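RNA-dependent RNA polymerase (Qualyub virus, PDB 6DWX) probably acts, through its OTU-like cysteine protease domain, as a deubiquitinating enzyme that cleaves ubiquitin or ubiquitin-like modifiers from host proteins. Local coordinates at residues C17-V22 and V126-R131; D38-F43 and K93-W98; L113-W118 and T139-L144. All coordinates share one frame; numbering follows the deposited sequence.

Contact 1: C17-V22 and V126-R131; sequences CSQANV and VTQGIR
R131 lays its guanidinium edge against the S18 hydroxyl. This is an antiparallel strand pair in the mixed sheet of the OTU-like fold, with S18 and R131 a hydrogen-bonded pair. Both NE and NH2 of R131 donate to S18 OG, each at 3.1 Å, and OG lies close to the guanidinium plane. R131 runs extended through CD and then bends (chi3 65°), which turns the guanidinium across to S18 OG. The third nitrogen, NH1, bonds to G135 O, and W10 adds a cation-pi contact. All three guanidinium nitrogens thus have a hydrogen-bond partner.

S18 and R131 exchange two backbone bonds, R131 N to S18 O at 2.8 Å and S18 N to R131 O. A20 and G129 repeat the pattern one hydrogen-bonded pair along. A20 lies on the same face as S18 and R131, where it touches I8 and W10.

Q19, I130 and Q128 occupy the other face. The amides of Q19 and Q128 are turned 62° apart and do not bond to each other; Q128 NE2 packs on Q19 CD at 3.4 Å. At the far end of this face, C17 SG touches the CG2 methyl of I130 at 3.7 Å.

Contact 2: D38-F43 and K93-W98; sequences DGNCFF and KREGYW
W98 spreads its indole over G39. Its CB leaves the backbone pointing away from residues 38-43, but CG lies beside the backbone N (chi1 -68°) and the ring swings back. W98 CG comes near G39 O at 4.1 Å. At the ring fusion, CD2 and CE2 of W98 meet G39 CA, CE2 at 3.5 Å. CZ2 also lies on this CA. The last atoms, CZ3 and CH2 of W98, lie near D38 O, CZ3 at 4.0 Å. G39 CA stands almost over the centre of the six-membered ring, 8° off its normal, a CH-pi contact. Having no side chain, G39 lets the ring come this close. W98 CZ3 also touches C41 SG at 4.2 Å, where the sulfur meets the ring obliquely.

The sequence D38-G39-N40-C41 matches the DGNC motif of OTU cysteine proteases. It forms a type I turn leading into helix 41-51. The D38 carboxylate holds this turn: D38 OD1 accepts from N40 N at 3.0 Å, and D38 OD2 accepts from N40 ND2 at 3.1 Å. Both donors come from above the carboxylate plane. D38 OD2 also forms a salt bridge with R44.

N40 ND2 has a second partner across the contact. N40 ND2 donates weakly to OE1 of the poorly ordered E95 at 3.4 Å. The amide and carboxylate planes stand 80° apart. N40 OD1 is buried without a partner in the model.

Further into the helix, F43 meets Y97. The two side chains cross at about a right angle and touch by their ring edges, CZ of F43 against CE1 of Y97 at 4.1 Å. F43 also packs on W57 and V60 of helix 57-70, while Y97 OH bonds to E103 of helix 101-111.

Contact 3: L113-W118 and T139-L144; sequences LTVIFW and TAINLL
W118 and N142 lie side by side and point the same way, their ring and amide planes only 13° apart. W118 NE1 donates to N142 OD1 at 2.8 Å, nearly straight at 172° and in the indole plane. CG of each sits beside its backbone N (chi1 -63° in both), and the indole reaches diagonally to N142, since W118 itself pairs with L144. N142 ND2 bonds to Y137 O, so both ends of the amide are held. I116 CG2 sits over one indole face, toward its rim, and I116 CD1 packs on A140 CB at 3.8 Å.

On the other face of the sheet, V115 lies beside I141 and F117 beside L143. V115 CG2 meets I141 CD1 at 4.2 Å, and F117 CE1 meets L143 CD1 at 3.8 Å. L113 crosses I141 at about a right angle.

The backbones form the one parallel pair in the mixed sheet of the OTU-like fold. I116 N bonds to I141 O at 2.9 Å, and W118 N to L143 O. I141 N and L143 N return bonds to T114 O and I116 O.

Strand 125-132 flanks strand 115-120, and strand 150-156 flanks strand 141-146, both antiparallel. Helix 41-51 packs on the face of F117 and L143 through F42.

Overall arrangement
Contacts 1 and 3 belong to one mixed sheet and touch. Strands 115-120 and 125-132 are neighbours, and I130 O probably accepts from F117 N. Contact 3 is buried, its centre about 6 Å from that of the chain. Its side chains are largely apolar, with one indole-amide bond. Contact 1 is only partly buried. It carries polar side chains, with an arginine-serine pair on one face and two glutamines on the other. Contact 2 is also partly buried but contains no strand. It joins a turn and helix start to a loop, by aromatic packing and a weak polar bond. It lies about 23 Å from contact 1, centre to centre. It reaches contact 3 through F42, a residue of 38-43 that does not itself touch 93-98.

Contact 1: C17-V22 and V126-R131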
loop_
_atom_site.group_PDB
_atom_site.type_symbol
_atom_site.label_atom_id
_atom_site.label_comp_id
_atom_site.label_asym_id
_atom_site.label_seq_id
_atom_site.Cartn_x
_atom_site.Cartn_y
_atom_site.Cartn_z
ATOM N N CYS A 17 2.174 -2.635 11.796
ATOM C CA CYS A 17 2.708 -1.477 11.098
ATOM C C CYS A 17 3.955 -0.961 11.807
ATOM O O CYS A 17 3.956 -0.800 13.035
ATOM C CB CYS A 17 1.652 -0.376 11.006
ATOM S SG CYS A 17 2.241 1.059 10.135
ATOM N N SER A 18 5.014 -0.707 11.033
ATOM C CA SER A 18 6.238 -0.124 11.558
ATOM C C SER A 18 6.731 0.936 10.577
ATOM O O SER A 18 6.177 1.122 9.487
ATOM C CB SER A 18 7.315 -1.191 11.816
ATOM O OG SER A 18 7.604 -1.909 10.620
ATOM N N GLN A 19 7.809 1.613 10.961
ATOM C CA GLN A 19 8.202 2.837 10.298
ATOM C C GLN A 19 9.707 2.997 10.421
ATOM O O GLN A 19 10.314 2.535 11.391
ATOM C CB GLN A 19 7.465 4.028 10.904
ATOM C CG GLN A 19 7.878 5.344 10.355
ATOM C CD GLN A 19 7.867 6.415 11.405
ATOM O OE1 GLN A 19 6.817 6.727 11.977
ATOM N NE2 GLN A 19 9.042 6.989 11.680
ATOM N N ALA A 20 10.307 3.643 9.424
ATOM C CA ALA A 20 11.745 3.859 9.397
ATOM C C ALA A 20 12.024 5.234 8.816
ATOM O O ALA A 20 11.461 5.601 7.781
ATOM C CB ALA A 20 12.450 2.775 8.576
ATOM N N ASN A 21 12.858 6.009 9.501
ATOM C CA ASN A 21 13.416 7.226 8.929
ATOM C C ASN A 21 14.733 6.860 8.273
ATOM O O ASN A 21 15.638 6.344 8.928
ATOM C CB ASN A 21 13.616 8.306 9.983
ATOM C CG ASN A 21 12.426 8.435 10.878
ATOM O OD1 ASN A 21 11.371 8.912 10.449
ATOM N ND2 ASN A 21 12.563 7.969 12.120
ATOM N N VAL A 22 14.829 7.100 6.978
ATOM C CA VAL A 22 15.996 6.675 6.232
ATOM C C VAL A 22 16.012 7.505 4.964
ATOM O O VAL A 22 14.953 7.853 4.440
ATOM C CB VAL A 22 15.943 5.149 5.965
ATOM C CG1 VAL A 22 14.614 4.754 5.320
ATOM C CG2 VAL A 22 17.133 4.696 5.130
ATOM N N VAL A 126 14.144 9.054 -1.131
ATOM C CA VAL A 126 13.196 8.531 -0.154
ATOM C C VAL A 126 13.635 8.998 1.231
ATOM O O VAL A 126 14.818 8.916 1.577
ATOM C CB VAL A 126 13.116 6.997 -0.243
ATOM C CG1 VAL A 126 12.393 6.397 0.990
ATOM C CG2 VAL A 126 12.421 6.582 -1.545
ATOM N N THR A 127 12.695 9.540 2.012
ATOM C CA THR A 127 13.006 10.001 3.357
ATOM C C THR A 127 12.288 9.224 4.456
ATOM O O THR A 127 12.567 9.460 5.637
ATOM C CB THR A 127 12.671 11.492 3.513
ATOM O OG1 THR A 127 11.286 11.689 3.206
ATOM C CG2 THR A 127 13.534 12.347 2.565
ATOM N N GLN A 128 11.391 8.303 4.112
ATOM C CA GLN A 128 10.651 7.573 5.127
ATOM C C GLN A 128 10.089 6.303 4.515
ATOM O O GLN A 128 9.679 6.289 3.351
ATOM C CB GLN A 128 9.508 8.411 5.712
ATOM C CG GLN A 128 8.942 7.799 6.980
ATOM C CD GLN A 128 7.599 8.389 7.407
ATOM O OE1 GLN A 128 6.807 8.852 6.584
ATOM N NE2 GLN A 128 7.337 8.352 8.708
ATOM N N GLY A 129 10.059 5.249 5.318
ATOM C CA GLY A 129 9.314 4.046 4.995
ATOM C C GLY A 129 8.257 3.766 6.046
ATOM O O GLY A 129 8.481 3.991 7.237
ATOM N N ILE A 130 7.102 3.282 5.597
ATOM C CA ILE A 130 6.073 2.721 6.459
ATOM C C ILE A 130 5.753 1.317 5.955
ATOM O O ILE A 130 5.495 1.124 4.761
ATOM C CB ILE A 130 4.805 3.600 6.488
ATOM C CG1 ILE A 130 5.157 5.003 6.985
ATOM C CG2 ILE A 130 3.727 2.951 7.366
ATOM C CD1 ILE A 130 4.005 5.986 6.909
ATOM N N ARG A 131 5.761 0.342 6.865
ATOM C CA ARG A 131 5.727 -1.072 6.519
ATOM C C ARG A 131 4.580 -1.766 7.239
ATOM O O ARG A 131 4.381 -1.559 8.441
ATOM C CB ARG A 131 7.062 -1.746 6.893
ATOM C CG ARG A 131 7.110 -3.245 6.608
ATOM C CD ARG A 131 8.477 -3.840 6.948
ATOM N NE ARG A 131 8.699 -3.733 8.386
ATOM C CZ ARG A 131 9.297 -4.657 9.126
ATOM N NH1 ARG A 131 9.784 -5.756 8.562
ATOM N NH2 ARG A 131 9.396 -4.477 10.430
#

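Contact 2: D38-F43 and K93-W98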
loop_
_atom_site.group_PDB
_atom_site.type_symbol
_atom_site.label_atom_id
_atom_site.label_comp_id
_atom_site.label_asym_id
_atom_site.label_seq_id
_atom_site.Cartn_x
_atom_site.Cartn_y
_atom_site.Cartn_z
ATOM N N ASP A 38 -4.933 8.759 -11.626
ATOM C CA ASP A 38 -6.285 9.000 -11.146
ATOM C C ASP A 38 -6.342 8.586 -9.676
ATOM O O ASP A 38 -5.323 8.229 -9.072
ATOM C CB ASP A 38 -7.338 8.308 -12.032
ATOM C CG ASP A 38 -7.291 6.762 -11.990
ATOM O OD1 ASP A 38 -6.446 6.144 -11.293
ATOM O OD2 ASP A 38 -8.133 6.152 -12.692
ATOM N N GLY A 39 -7.530 8.666 -9.091
ATOM C CA GLY A 39 -7.691 8.265 -7.715
ATOM C C GLY A 39 -7.603 6.775 -7.462
ATOM O O GLY A 39 -7.729 6.364 -6.306
ATOM N N ASN A 40 -7.374 5.957 -8.492
ATOM C CA ASN A 40 -7.161 4.521 -8.324
ATOM C C ASN A 40 -5.686 4.132 -8.300
ATOM O O ASN A 40 -5.377 2.934 -8.270
ATOM C CB ASN A 40 -7.866 3.748 -9.447
ATOM C CG ASN A 40 -9.343 4.058 -9.522
ATOM O OD1 ASN A 40 -10.063 3.873 -8.555
ATOM N ND2 ASN A 40 -9.801 4.543 -10.676
ATOM N N CYS A 41 -4.776 5.112 -8.331
ATOM C CA CYS A 41 -3.345 4.841 -8.480
ATOM C C CYS A 41 -2.815 3.822 -7.464
ATOM O O CYS A 41 -1.977 2.978 -7.809
ATOM C CB CYS A 41 -2.557 6.154 -8.375
ATOM S SG CYS A 41 -2.827 7.048 -6.800
ATOM N N PHE A 42 -3.287 3.865 -6.215
ATOM C CA PHE A 42 -2.845 2.855 -5.248
ATOM C C PHE A 42 -3.185 1.443 -5.733
ATOM O O PHE A 42 -2.344 0.538 -5.709
ATOM C CB PHE A 42 -3.475 3.095 -3.867
ATOM C CG PHE A 42 -3.249 1.950 -2.903
ATOM C CD1 PHE A 42 -2.102 1.905 -2.118
ATOM C CD2 PHE A 42 -4.160 0.892 -2.818
ATOM C CE1 PHE A 42 -1.875 0.832 -1.241
ATOM C CE2 PHE A 42 -3.925 -0.192 -1.964
ATOM C CZ PHE A 42 -2.784 -0.207 -1.164
ATOM N N PHE A 43 -4.428 1.239 -6.161
ATOM C CA PHE A 43 -4.851 -0.081 -6.614
ATOM C C PHE A 43 -4.192 -0.467 -7.932
ATOM O O PHE A 43 -3.941 -1.656 -8.164
ATOM C CB PHE A 43 -6.380 -0.109 -6.722
ATOM C CG PHE A 43 -7.066 0.210 -5.426
ATOM C CD1 PHE A 43 -7.090 -0.725 -4.393
ATOM C CD2 PHE A 43 -7.659 1.454 -5.218
ATOM C CE1 PHE A 43 -7.725 -0.439 -3.179
ATOM C CE2 PHE A 43 -8.290 1.751 -4.005
ATOM C CZ PHE A 43 -8.323 0.800 -2.986
ATOM N N LYS A 93 -16.496 1.651 -2.679
ATOM C CA LYS A 93 -17.115 1.392 -3.979
ATOM C C LYS A 93 -17.282 2.661 -4.811
ATOM O O LYS A 93 -17.383 2.570 -6.040
ATOM C CB LYS A 93 -18.470 0.711 -3.799
ATOM C CG LYS A 93 -18.385 -0.787 -3.891
ATOM C CD LYS A 93 -19.760 -1.437 -3.741
ATOM C CE LYS A 93 -20.020 -1.907 -2.324
ATOM N NZ LYS A 93 -20.514 -3.315 -2.307
ATOM N N ARG A 94 -17.322 3.832 -4.172
ATOM C CA ARG A 94 -17.318 5.100 -4.892
ATOM C C ARG A 94 -16.005 5.249 -5.685
ATOM O O ARG A 94 -14.965 4.685 -5.323
ATOM C CB ARG A 94 -17.543 6.233 -3.875
ATOM C CG ARG A 94 -17.692 7.623 -4.453
ATOM C CD ARG A 94 -16.313 8.228 -4.648
ATOM N NE ARG A 94 -16.268 9.668 -4.878
ATOM C CZ ARG A 94 -15.826 10.583 -4.015
ATOM N NH1 ARG A 94 -15.350 10.237 -2.828
ATOM N NH2 ARG A 94 -15.843 11.867 -4.367
ATOM N N GLU A 95 -16.050 5.994 -6.803
ATOM C CA GLU A 95 -14.910 5.996 -7.733
ATOM C C GLU A 95 -13.816 6.990 -7.346
ATOM O O GLU A 95 -12.629 6.735 -7.591
ATOM C CB GLU A 95 -15.386 6.284 -9.156
ATOM C CG GLU A 95 -15.445 5.041 -10.053
ATOM C CD GLU A 95 -14.051 4.575 -10.502
ATOM O OE1 GLU A 95 -13.128 5.422 -10.555
ATOM O OE2 GLU A 95 -13.871 3.363 -10.783
ATOM N N GLY A 96 -14.192 8.122 -6.756
ATOM C CA GLY A 96 -13.290 9.051 -6.080
ATOM C C GLY A 96 -12.852 8.619 -4.684
ATOM O O GLY A 96 -12.655 9.448 -3.781
ATOM N N TYR A 97 -12.705 7.311 -4.494
ATOM C CA TYR A 97 -12.108 6.766 -3.289
ATOM C C TYR A 97 -10.621 6.567 -3.542
ATOM O O TYR A 97 -10.231 5.958 -4.544
ATOM C CB TYR A 97 -12.770 5.444 -2.893
ATOM C CG TYR A 97 -12.172 4.830 -1.652
ATOM C CD1 TYR A 97 -11.271 3.768 -1.741
ATOM C CD2 TYR A 97 -12.494 5.320 -0.388
ATOM C CE1 TYR A 97 -10.707 3.206 -0.603
ATOM C CE2 TYR A 97 -11.938 4.776 0.744
ATOM C CZ TYR A 97 -11.043 3.718 0.634
ATOM O OH TYR A 97 -10.492 3.167 1.771
ATOM N N TRP A 98 -9.796 7.064 -2.633
ATOM C CA TRP A 98 -8.350 6.954 -2.754
ATOM C C TRP A 98 -7.820 5.871 -1.815
ATOM O O TRP A 98 -8.136 5.859 -0.622
ATOM C CB TRP A 98 -7.686 8.300 -2.459
ATOM C CG TRP A 98 -7.986 9.332 -3.506
ATOM C CD1 TRP A 98 -9.199 9.917 -3.756
ATOM C CD2 TRP A 98 -7.067 9.890 -4.463
ATOM N NE1 TRP A 98 -9.085 10.806 -4.798
ATOM C CE2 TRP A 98 -7.793 10.807 -5.252
ATOM C CE3 TRP A 98 -5.707 9.700 -4.730
ATOM C CZ2 TRP A 98 -7.203 11.541 -6.281
ATOM C CZ3 TRP A 98 -5.122 10.425 -5.752
ATOM C CH2 TRP A 98 -5.871 11.338 -6.515
#

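Contact 3: L113-W118 and T139-L144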
loop_
_atom_site.group_PDB
_atom_site.type_symbol
_atom_site.label_atom_id
_atom_site.label_comp_id
_atom_site.label_asym_id
_atom_site.label_seq_id
_atom_site.Cartn_x
_atom_site.Cartn_y
_atom_site.Cartn_z
ATOM N N LEU A 113 1.683 -10.926 2.825
ATOM C CA LEU A 113 2.787 -10.231 2.174
ATOM C C LEU A 113 3.117 -8.978 2.970
ATOM O O LEU A 113 2.285 -8.454 3.706
ATOM C CB LEU A 113 2.423 -9.802 0.739
ATOM C CG LEU A 113 2.567 -10.863 -0.337
ATOM C CD1 LEU A 113 2.095 -10.342 -1.680
ATOM C CD2 LEU A 113 4.028 -11.312 -0.386
ATOM N N THR A 114 4.327 -8.476 2.788
ATOM C CA THR A 114 4.697 -7.194 3.351
ATOM C C THR A 114 4.409 -6.082 2.333
ATOM O O THR A 114 4.600 -6.258 1.124
ATOM C CB THR A 114 6.170 -7.231 3.776
ATOM O OG1 THR A 114 6.317 -8.211 4.814
ATOM C CG2 THR A 114 6.638 -5.875 4.313
ATOM N N VAL A 115 3.884 -4.962 2.824
ATOM C CA VAL A 115 3.585 -3.795 2.005
ATOM C C VAL A 115 4.341 -2.621 2.596
ATOM O O VAL A 115 4.323 -2.422 3.817
ATOM C CB VAL A 115 2.071 -3.512 1.943
ATOM C CG1 VAL A 115 1.803 -2.264 1.111
ATOM C CG2 VAL A 115 1.319 -4.725 1.357
ATOM N N ILE A 116 5.032 -1.861 1.745
ATOM C CA ILE A 116 5.858 -0.742 2.192
ATOM C C ILE A 116 5.552 0.492 1.352
ATOM O O ILE A 116 5.549 0.428 0.115
ATOM C CB ILE A 116 7.360 -1.066 2.123
ATOM C CG1 ILE A 116 7.660 -2.375 2.869
ATOM C CG2 ILE A 116 8.169 0.118 2.707
ATOM C CD1 ILE A 116 9.115 -2.798 2.805
ATOM N N PHE A 117 5.273 1.601 2.026
ATOM C CA PHE A 117 5.171 2.916 1.407
ATOM C C PHE A 117 6.518 3.596 1.587
ATOM O O PHE A 117 6.990 3.737 2.720
ATOM C CB PHE A 117 4.086 3.787 2.050
ATOM C CG PHE A 117 2.683 3.301 1.843
ATOM C CD1 PHE A 117 2.413 2.172 1.088
ATOM C CD2 PHE A 117 1.620 3.986 2.431
ATOM C CE1 PHE A 117 1.099 1.731 0.908
ATOM C CE2 PHE A 117 0.320 3.552 2.270
ATOM C CZ PHE A 117 0.054 2.412 1.502
ATOM N N TRP A 118 7.127 4.019 0.484
ATOM C CA TRP A 118 8.367 4.784 0.506
ATOM C C TRP A 118 8.040 6.229 0.124
ATOM O O TRP A 118 7.598 6.496 -1.003
ATOM C CB TRP A 118 9.392 4.182 -0.455
ATOM C CG TRP A 118 9.831 2.777 -0.133
ATOM C CD1 TRP A 118 9.507 1.651 -0.823
ATOM C CD2 TRP A 118 10.697 2.355 0.939
ATOM N NE1 TRP A 118 10.105 0.559 -0.258
ATOM C CE2 TRP A 118 10.845 0.957 0.824
ATOM C CE3 TRP A 118 11.345 3.024 1.992
ATOM C CZ2 TRP A 118 11.614 0.199 1.717
ATOM C CZ3 TRP A 118 12.121 2.270 2.885
ATOM C CH2 TRP A 118 12.247 0.869 2.736
ATOM N N THR A 139 10.907 -8.922 -0.808
ATOM C CA THR A 139 9.698 -9.725 -0.914
ATOM C C THR A 139 8.419 -8.901 -0.792
ATOM O O THR A 139 7.328 -9.475 -0.839
ATOM C CB THR A 139 9.688 -10.805 0.191
ATOM O OG1 THR A 139 9.482 -10.178 1.484
ATOM C CG2 THR A 139 10.988 -11.537 0.209
ATOM N N ALA A 140 8.521 -7.588 -0.608
ATOM C CA ALA A 140 7.377 -6.743 -0.315
ATOM C C ALA A 140 6.759 -6.173 -1.593
ATOM O O ALA A 140 7.373 -6.146 -2.657
ATOM C CB ALA A 140 7.796 -5.602 0.625
ATOM N N ILE A 141 5.515 -5.729 -1.474
ATOM C CA ILE A 141 4.957 -4.779 -2.430
ATOM C C ILE A 141 5.489 -3.407 -2.030
ATOM O O ILE A 141 5.100 -2.870 -0.988
ATOM C CB ILE A 141 3.426 -4.799 -2.430
ATOM C CG1 ILE A 141 2.901 -6.235 -2.487
ATOM C CG2 ILE A 141 2.878 -3.931 -3.567
ATOM C CD1 ILE A 141 1.374 -6.307 -2.529
ATOM N N ASN A 142 6.410 -2.861 -2.831
ATOM C CA ASN A 142 7.009 -1.550 -2.596
ATOM C C ASN A 142 6.306 -0.494 -3.440
ATOM O O ASN A 142 6.184 -0.650 -4.659
ATOM C CB ASN A 142 8.493 -1.562 -2.948
ATOM C CG ASN A 142 9.284 -2.522 -2.085
ATOM O OD1 ASN A 142 9.725 -2.163 -0.985
ATOM N ND2 ASN A 142 9.470 -3.749 -2.575
ATOM N N LEU A 143 5.871 0.589 -2.795
ATOM C CA LEU A 143 5.180 1.682 -3.465
ATOM C C LEU A 143 5.911 2.991 -3.208
ATOM O O LEU A 143 6.415 3.228 -2.103
ATOM C CB LEU A 143 3.726 1.802 -2.984
ATOM C CG LEU A 143 2.847 0.543 -3.111
ATOM C CD1 LEU A 143 1.399 0.861 -2.774
ATOM C CD2 LEU A 143 2.934 -0.011 -4.508
ATOM N N LEU A 144 5.982 3.835 -4.233
ATOM C CA LEU A 144 6.503 5.186 -4.082
ATOM C C LEU A 144 5.307 6.091 -3.809
ATOM O O LEU A 144 4.444 6.262 -4.674
ATOM C CB LEU A 144 7.279 5.628 -5.324
ATOM C CG LEU A 144 8.197 6.839 -5.130
ATOM C CD1 LEU A 144 9.489 6.455 -4.376
ATOM C CD2 LEU A 144 8.507 7.517 -6.461
HETATM O O HOH W 1 6.448 -9.907 1.452
#